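Local coordinates for substrate binding periplasmic protein (Ralstonia solanacearum, PDB 3LOP) that binds leucine between its lobes and probably delivers it, as a periplasmic binding protein, to a membrane transporter, at residues R52-E55 with Q60-R63; A88-G93 with A109-T114. All blocks are in the same frame, centred on the assembly; numbering follows the deposited sequence.

Overall arrangement
Both contacts belong to the lobe built on the five-stranded parallel sheet, and their centres lie about 16 Å apart. Contact 1 joins the end of strand 47-53 to the start of helix 58-71; contact 2 joins the end of helix 83-91 to the loop before strand 118-119. The two helices connect them: T61 CG2 lies 3.9 Å from L89 CD1, and V62 CG2 packs 4.0 Å from A88 CB. The side chain of M112 comes within about 7 Å of the bound leucine and is second-shell to it through T107, which lines the pocket. That of D54 lies further off, about 10 Å from the leucine, and is not among the pocket residues.

Contact 1. Residues R52-E55 with Q60-R63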
ATOM      1  N   ARG A  52      -6.891 -15.577   1.816  1.00  4.54           N
ATOM      2  CA  ARG A  52      -7.228 -16.003   3.167  1.00  3.40           C
ATOM      3  C   ARG A  52      -7.084 -14.835   4.123  1.00  3.30           C
ATOM      4  O   ARG A  52      -6.112 -14.079   4.077  1.00  3.48           O
ATOM      5  CB  ARG A  52      -6.350 -17.172   3.625  1.00  3.60           C
ATOM      6  CG  ARG A  52      -6.857 -17.844   4.905  1.00  5.26           C
ATOM      7  CD  ARG A  52      -6.226 -19.211   5.098  1.00  4.87           C
ATOM      8  NE  ARG A  52      -6.589 -20.106   4.004  1.00  5.24           N
ATOM      9  CZ  ARG A  52      -6.009 -21.276   3.771  1.00  7.31           C
ATOM     10  NH1 ARG A  52      -5.037 -21.704   4.560  1.00  7.00           N
ATOM     11  NH2 ARG A  52      -6.383 -22.005   2.728  1.00 10.24           N
ATOM     12  N   ASP A  53      -8.082 -14.697   4.982  1.00  3.40           N
ATOM     13  CA  ASP A  53      -8.138 -13.634   5.971  1.00  3.18           C
ATOM     14  C   ASP A  53      -7.126 -13.877   7.088  1.00  3.72           C
ATOM     15  O   ASP A  53      -7.082 -14.967   7.654  1.00  3.88           O
ATOM     16  CB  ASP A  53      -9.566 -13.603   6.537  1.00  4.89           C
ATOM     17  CG  ASP A  53      -9.818 -12.451   7.493  1.00  5.99           C
ATOM     18  OD1 ASP A  53      -8.956 -11.562   7.652  1.00  5.21           O
ATOM     19  OD2 ASP A  53     -10.917 -12.437   8.085  1.00  6.49           O
ATOM     20  N   ASP A  54      -6.291 -12.882   7.382  1.00  3.61           N
ATOM     21  CA  ASP A  54      -5.348 -13.021   8.485  1.00  3.92           C
ATOM     22  C   ASP A  54      -5.664 -12.026   9.599  1.00  4.74           C
ATOM     23  O   ASP A  54      -5.001 -12.023  10.633  1.00  4.88           O
ATOM     24  CB  ASP A  54      -3.878 -12.872   8.036  1.00  3.41           C
ATOM     25  CG  ASP A  54      -3.587 -11.565   7.317  1.00  5.58           C
ATOM     26  OD1 ASP A  54      -4.313 -10.568   7.511  1.00  4.75           O
ATOM     27  OD2 ASP A  54      -2.586 -11.540   6.566  1.00  4.74           O
ATOM     28  N   GLU A  55      -6.691 -11.199   9.390  1.00  4.96           N
ATOM     29  CA  GLU A  55      -7.112 -10.206  10.385  1.00  6.64           C
ATOM     30  C   GLU A  55      -5.947  -9.297  10.771  1.00  6.79           C
ATOM     31  O   GLU A  55      -5.975  -8.637  11.809  1.00  7.28           O
ATOM     32  CB  GLU A  55      -7.645 -10.921  11.636  1.00  7.77           C
ATOM     33  CG  GLU A  55      -8.805 -11.879  11.374  1.00 10.28           C
ATOM     34  CD  GLU A  55      -9.221 -12.664  12.610  1.00 13.75           C
ATOM     35  OE1 GLU A  55      -9.617 -12.034  13.614  1.00 16.54           O
ATOM     36  OE2 GLU A  55      -9.154 -13.913  12.579  1.00 14.01           O
ATOM     37  N   GLN A  60      -0.958 -15.065  12.212  1.00  5.48           N
ATOM     38  CA  GLN A  60      -1.897 -15.654  11.263  1.00  5.11           C
ATOM     39  C   GLN A  60      -1.421 -15.457   9.826  1.00  4.27           C
ATOM     40  O   GLN A  60      -1.690 -16.291   8.967  1.00  5.40           O
ATOM     41  CB  GLN A  60      -3.295 -15.062  11.444  1.00  4.42           C
ATOM     42  CG  GLN A  60      -4.387 -15.891  10.778  1.00  5.47           C
ATOM     43  CD  GLN A  60      -4.428 -17.325  11.292  1.00  6.49           C
ATOM     44  OE1 GLN A  60      -4.590 -17.562  12.490  1.00  9.44           O
ATOM     45  NE2 GLN A  60      -4.280 -18.287  10.387  1.00  6.28           N
ATOM     46  N   THR A  61      -0.714 -14.361   9.560  1.00  3.99           N
ATOM     47  CA  THR A  61      -0.194 -14.135   8.214  1.00  3.06           C
ATOM     48  C   THR A  61       0.813 -15.252   7.943  1.00  3.88           C
ATOM     49  O   THR A  61       0.811 -15.872   6.876  1.00  3.84           O
ATOM     50  CB  THR A  61       0.528 -12.770   8.095  1.00  3.42           C
ATOM     51  OG1 THR A  61      -0.400 -11.708   8.352  1.00  3.93           O
ATOM     52  CG2 THR A  61       1.117 -12.598   6.694  1.00  4.19           C
ATOM     53  N   VAL A  62       1.669 -15.504   8.930  1.00  4.28           N
ATOM     54  CA  VAL A  62       2.679 -16.550   8.820  1.00  4.44           C
ATOM     55  C   VAL A  62       2.026 -17.908   8.577  1.00  4.92           C
ATOM     56  O   VAL A  62       2.405 -18.624   7.651  1.00  5.67           O
ATOM     57  CB  VAL A  62       3.546 -16.622  10.099  1.00  4.88           C
ATOM     58  CG1 VAL A  62       4.402 -17.878  10.087  1.00  6.21           C
ATOM     59  CG2 VAL A  62       4.435 -15.387  10.192  1.00  4.65           C
ATOM     60  N   ARG A  63       1.040 -18.261   9.395  1.00  4.33           N
ATOM     61  CA  ARG A  63       0.369 -19.545   9.230  1.00  5.61           C
ATOM     62  C   ARG A  63      -0.340 -19.649   7.884  1.00  4.90           C
ATOM     63  O   ARG A  63      -0.251 -20.674   7.205  1.00  5.86           O
ATOM     64  CB  ARG A  63      -0.632 -19.789  10.369  1.00  8.00           C
ATOM     65  CG  ARG A  63       0.024 -20.098  11.712  1.00 13.05           C
ATOM     66  CD  ARG A  63      -0.968 -20.714  12.693  1.00 17.84           C
ATOM     67  NE  ARG A  63      -1.977 -19.765  13.151  1.00 21.52           N
ATOM     68  CZ  ARG A  63      -1.749 -18.799  14.036  1.00 24.26           C
ATOM     69  NH1 ARG A  63      -0.543 -18.651  14.566  1.00 26.03           N
ATOM     70  NH2 ARG A  63      -2.731 -17.978  14.391  1.00 25.02           N
TER
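A beta-alpha connection at the edge of the parallel sheet brings D54, just past the end of strand 47-53, against Q60 and T61 in the first turns of helix 58-71. The CA atoms of D54 and Q60 are 5.2 Å apart, close enough for the aliphatic part of Q60 to cover the D54 backbone. Q60 CB rests 3.6 Å from D54 O, and Q60 CG lies 3.8 Å from D54 CA. A bend at chi2 (58°) then turns the amide onward along its own helix, toward R63 and N64: OE1 accepts from R63 NH2 at 2.7 Å, the donor standing well above the carbonyl plane, while NE2 bonds to N64. A long, flexible glutamine suits this place because its methylenes pack while its amide reaches polar partners on the helix.

The side chains of D54 and T61 run alongside each other in the same direction, with D54 OD2 only 2.8 Å from T61 OG1. Each oxygen has a hydrogen-bond partner beyond the pair: OD2 meets S11 OG, and OG1, set beside its own backbone N by chi1 of -62°, meets N85 OD1. D54 OD1 takes the backbone N of Q56, so this buried carboxylate holds the turn with one oxygen and reaches the neighbouring strand with the other. Just before it, D53 OD1 accepts from E55 N at 2.9 Å and also from L14 N; the short aspartate side chain lets OD1 reach the N-H two residues on, as an Asx turn needs. Strand 47-53, helix 58-71 and strand 74-78 form a beta-alpha-beta crossover, with strand 6-12 between the two strands, typical of the Rossmann-like lobes of periplasmic binding proteins.

Contact 2. Residues A88-G93 with A109-T114; sequences ALMREG and ASSMTT
M90, near the end of helix 83-91, faces S111 and M112 of the 3-10 turn 110-112 across well-separated backbones, whose nearest approach is 9.2 Å between M90 CA and T114 CA. The side chain of M90 spans the gap to S111 and M112. M90 and M112, both selenomethionines in this crystal, cross at about a right angle and meet through their methyl groups, CE to CE at 3.7 Å. M90 runs extended to its selenium, which lies 3.8 Å from S111 O, and bends only at the last torsion (chi3 -72°); this brings CE over to M112 and to S111, whose OG lies 3.7 Å from the same methyl. M112 leaves its backbone on the far side and folds through chi2 and again at chi3, so that its end returns toward the helix. An unbranched, flexible side chain suits both places, since each must reach across the distance between two separate backbones.

S111 adds a polar margin. Its OG bonds to E87 OE2, tying the loop to the helix one turn before M90, while its carbonyl oxygen receives two donors from T114: OG1 at 2.7 Å and the backbone N at 3.2 Å. These bonds close the turn that presents M112. At the other end, G93 finishes the helix in a Schellman motif with positive phi (66°), a conformation that costs a glycine little, and serves as N-cap for helix 94-98. M112 also packs on V86 and P120, and so joins its loop to helix 83-91, while A88 and L89 of the same helix pack on helix 58-71.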
ATOM      1  N   ALA A  88       7.590 -10.426   9.455  1.00  4.92           N
ATOM      2  CA  ALA A  88       7.539 -11.727  10.119  1.00  5.02           C
ATOM      3  C   ALA A  88       7.733 -12.824   9.068  1.00  6.00           C
ATOM      4  O   ALA A  88       8.426 -13.813   9.308  1.00  7.27           O
ATOM      5  CB  ALA A  88       6.205 -11.910  10.840  1.00  5.11           C
ATOM      6  N   LEU A  89       7.126 -12.653   7.898  1.00  5.59           N
ATOM      7  CA  LEU A  89       7.287 -13.641   6.834  1.00  5.39           C
ATOM      8  C   LEU A  89       8.758 -13.750   6.454  1.00  6.40           C
ATOM      9  O   LEU A  89       9.252 -14.835   6.150  1.00  8.63           O
ATOM     10  CB  LEU A  89       6.479 -13.250   5.593  1.00  5.19           C
ATOM     11  CG  LEU A  89       4.955 -13.313   5.698  1.00  5.72           C
ATOM     12  CD1 LEU A  89       4.329 -12.771   4.418  1.00  7.05           C
ATOM     13  CD2 LEU A  89       4.517 -14.748   5.938  1.00  7.55           C
HETATM   14  N   MSE A  90       9.456 -12.618   6.465  1.00  6.92           N
HETATM   15  CA  MSE A  90      10.873 -12.597   6.120  1.00  8.64           C
HETATM   16  C   MSE A  90      11.705 -13.186   7.260  1.00  9.67           C
HETATM   17  O   MSE A  90      12.468 -14.131   7.066  1.00  9.76           O
HETATM   18  CB  MSE A  90      11.327 -11.156   5.836  1.00 10.67           C
HETATM   19  CG  MSE A  90      10.557 -10.469   4.712  1.00 12.82           C
HETATM   20 SE   MSE A  90      11.209  -8.689   4.262  1.00 23.88          SE
HETATM   21  CE  MSE A  90      10.609  -7.721   5.804  1.00 23.56           C
ATOM     22  N   ARG A  91      11.533 -12.626   8.452  1.00 10.01           N
ATOM     23  CA  ARG A  91      12.267 -13.058   9.636  1.00 12.42           C
ATOM     24  C   ARG A  91      12.114 -14.541   9.960  1.00 11.57           C
ATOM     25  O   ARG A  91      13.095 -15.221  10.268  1.00 12.55           O
ATOM     26  CB  ARG A  91      11.819 -12.230  10.843  1.00 14.61           C
ATOM     27  CG  ARG A  91      12.542 -12.556  12.138  1.00 19.00           C
ATOM     28  CD  ARG A  91      11.945 -11.796  13.314  1.00 21.22           C
ATOM     29  NE  ARG A  91      11.879 -10.358  13.065  1.00 24.10           N
ATOM     30  CZ  ARG A  91      10.757  -9.690  12.811  1.00 25.29           C
ATOM     31  NH1 ARG A  91       9.594 -10.325  12.775  1.00 23.10           N
ATOM     32  NH2 ARG A  91      10.800  -8.382  12.591  1.00 25.89           N
ATOM     33  N   GLU A  92      10.885 -15.039   9.896  1.00 10.18           N
ATOM     34  CA  GLU A  92      10.620 -16.437  10.208  1.00 10.48           C
ATOM     35  C   GLU A  92      10.936 -17.398   9.062  1.00 10.93           C
ATOM     36  O   GLU A  92      10.747 -18.608   9.189  1.00 12.79           O
ATOM     37  CB  GLU A  92       9.172 -16.589  10.674  1.00 11.87           C
ATOM     38  CG  GLU A  92       8.917 -15.858  11.986  1.00 15.58           C
ATOM     39  CD  GLU A  92       7.489 -15.968  12.465  1.00 17.53           C
ATOM     40  OE1 GLU A  92       6.961 -17.098  12.508  1.00 20.52           O
ATOM     41  OE2 GLU A  92       6.899 -14.922  12.814  1.00 21.07           O
ATOM     42  N   GLY A  93      11.418 -16.848   7.951  1.00 10.05           N
ATOM     43  CA  GLY A  93      11.792 -17.664   6.808  1.00  7.94           C
ATOM     44  C   GLY A  93      10.679 -18.397   6.083  1.00  8.12           C
ATOM     45  O   GLY A  93      10.926 -19.420   5.443  1.00  6.67           O
ATOM     46  N   ALA A 109       7.671  -0.086   3.637  1.00  4.03           N
ATOM     47  CA  ALA A 109       8.742  -0.103   4.630  1.00  5.26           C
ATOM     48  C   ALA A 109      10.110  -0.274   3.976  1.00  5.45           C
ATOM     49  O   ALA A 109      10.235  -0.912   2.931  1.00  5.78           O
ATOM     50  CB  ALA A 109       8.501  -1.218   5.637  1.00  6.14           C
ATOM     51  N   SER A 110      11.137   0.288   4.608  1.00  6.16           N
ATOM     52  CA  SER A 110      12.495   0.213   4.080  1.00  7.23           C
ATOM     53  C   SER A 110      13.014  -1.219   3.993  1.00  7.61           C
ATOM     54  O   SER A 110      13.879  -1.526   3.176  1.00  8.49           O
ATOM     55  CB  SER A 110      13.444   1.051   4.942  1.00  8.82           C
ATOM     56  OG  SER A 110      13.477   0.588   6.284  1.00 12.83           O
ATOM     57  N   SER A 111      12.474  -2.091   4.834  1.00  6.45           N
ATOM     58  CA  SER A 111      12.895  -3.484   4.850  1.00  6.19           C
ATOM     59  C   SER A 111      12.416  -4.275   3.638  1.00  6.37           C
ATOM     60  O   SER A 111      12.894  -5.381   3.395  1.00  6.94           O
ATOM     61  CB  SER A 111      12.398  -4.155   6.134  1.00  6.08           C
ATOM     62  OG  SER A 111      10.991  -4.039   6.256  1.00  9.09           O
HETATM   63  N   MSE A 112      11.482  -3.716   2.873  1.00  5.59           N
HETATM   64  CA  MSE A 112      10.957  -4.416   1.703  1.00  6.27           C
HETATM   65  C   MSE A 112      11.984  -4.654   0.598  1.00  6.60           C
HETATM   66  O   MSE A 112      11.775  -5.500  -0.273  1.00  7.36           O
HETATM   67  CB  MSE A 112       9.748  -3.669   1.127  1.00  6.37           C
HETATM   68  CG  MSE A 112       8.554  -3.571   2.077  1.00  7.00           C
HETATM   69 SE   MSE A 112       7.944  -5.294   2.735  1.00 11.90          SE
HETATM   70  CE  MSE A 112       8.349  -5.069   4.609  1.00 10.05           C
ATOM     71  N   THR A 113      13.093  -3.922   0.636  1.00  7.53           N
ATOM     72  CA  THR A 113      14.133  -4.072  -0.378  1.00  9.80           C
ATOM     73  C   THR A 113      15.329  -4.875   0.130  1.00 11.17           C
ATOM     74  O   THR A 113      16.419  -4.797  -0.439  1.00 14.14           O
ATOM     75  CB  THR A 113      14.642  -2.694  -0.860  1.00 10.63           C
ATOM     76  OG1 THR A 113      15.016  -1.901   0.275  1.00 10.64           O
ATOM     77  CG2 THR A 113      13.564  -1.967  -1.649  1.00  9.49           C
ATOM     78  N   THR A 114      15.123  -5.662   1.180  1.00 11.01           N
ATOM     79  CA  THR A 114      16.216  -6.441   1.759  1.00 11.96           C
ATOM     80  C   THR A 114      16.051  -7.960   1.738  1.00 12.61           C
ATOM     81  O   THR A 114      16.782  -8.669   2.430  1.00 13.64           O
ATOM     82  CB  THR A 114      16.464  -6.019   3.217  1.00 12.53           C
ATOM     83  OG1 THR A 114      15.345  -6.409   4.022  1.00 13.33           O
ATOM     84  CG2 THR A 114      16.645  -4.509   3.310  1.00 13.77           C
TER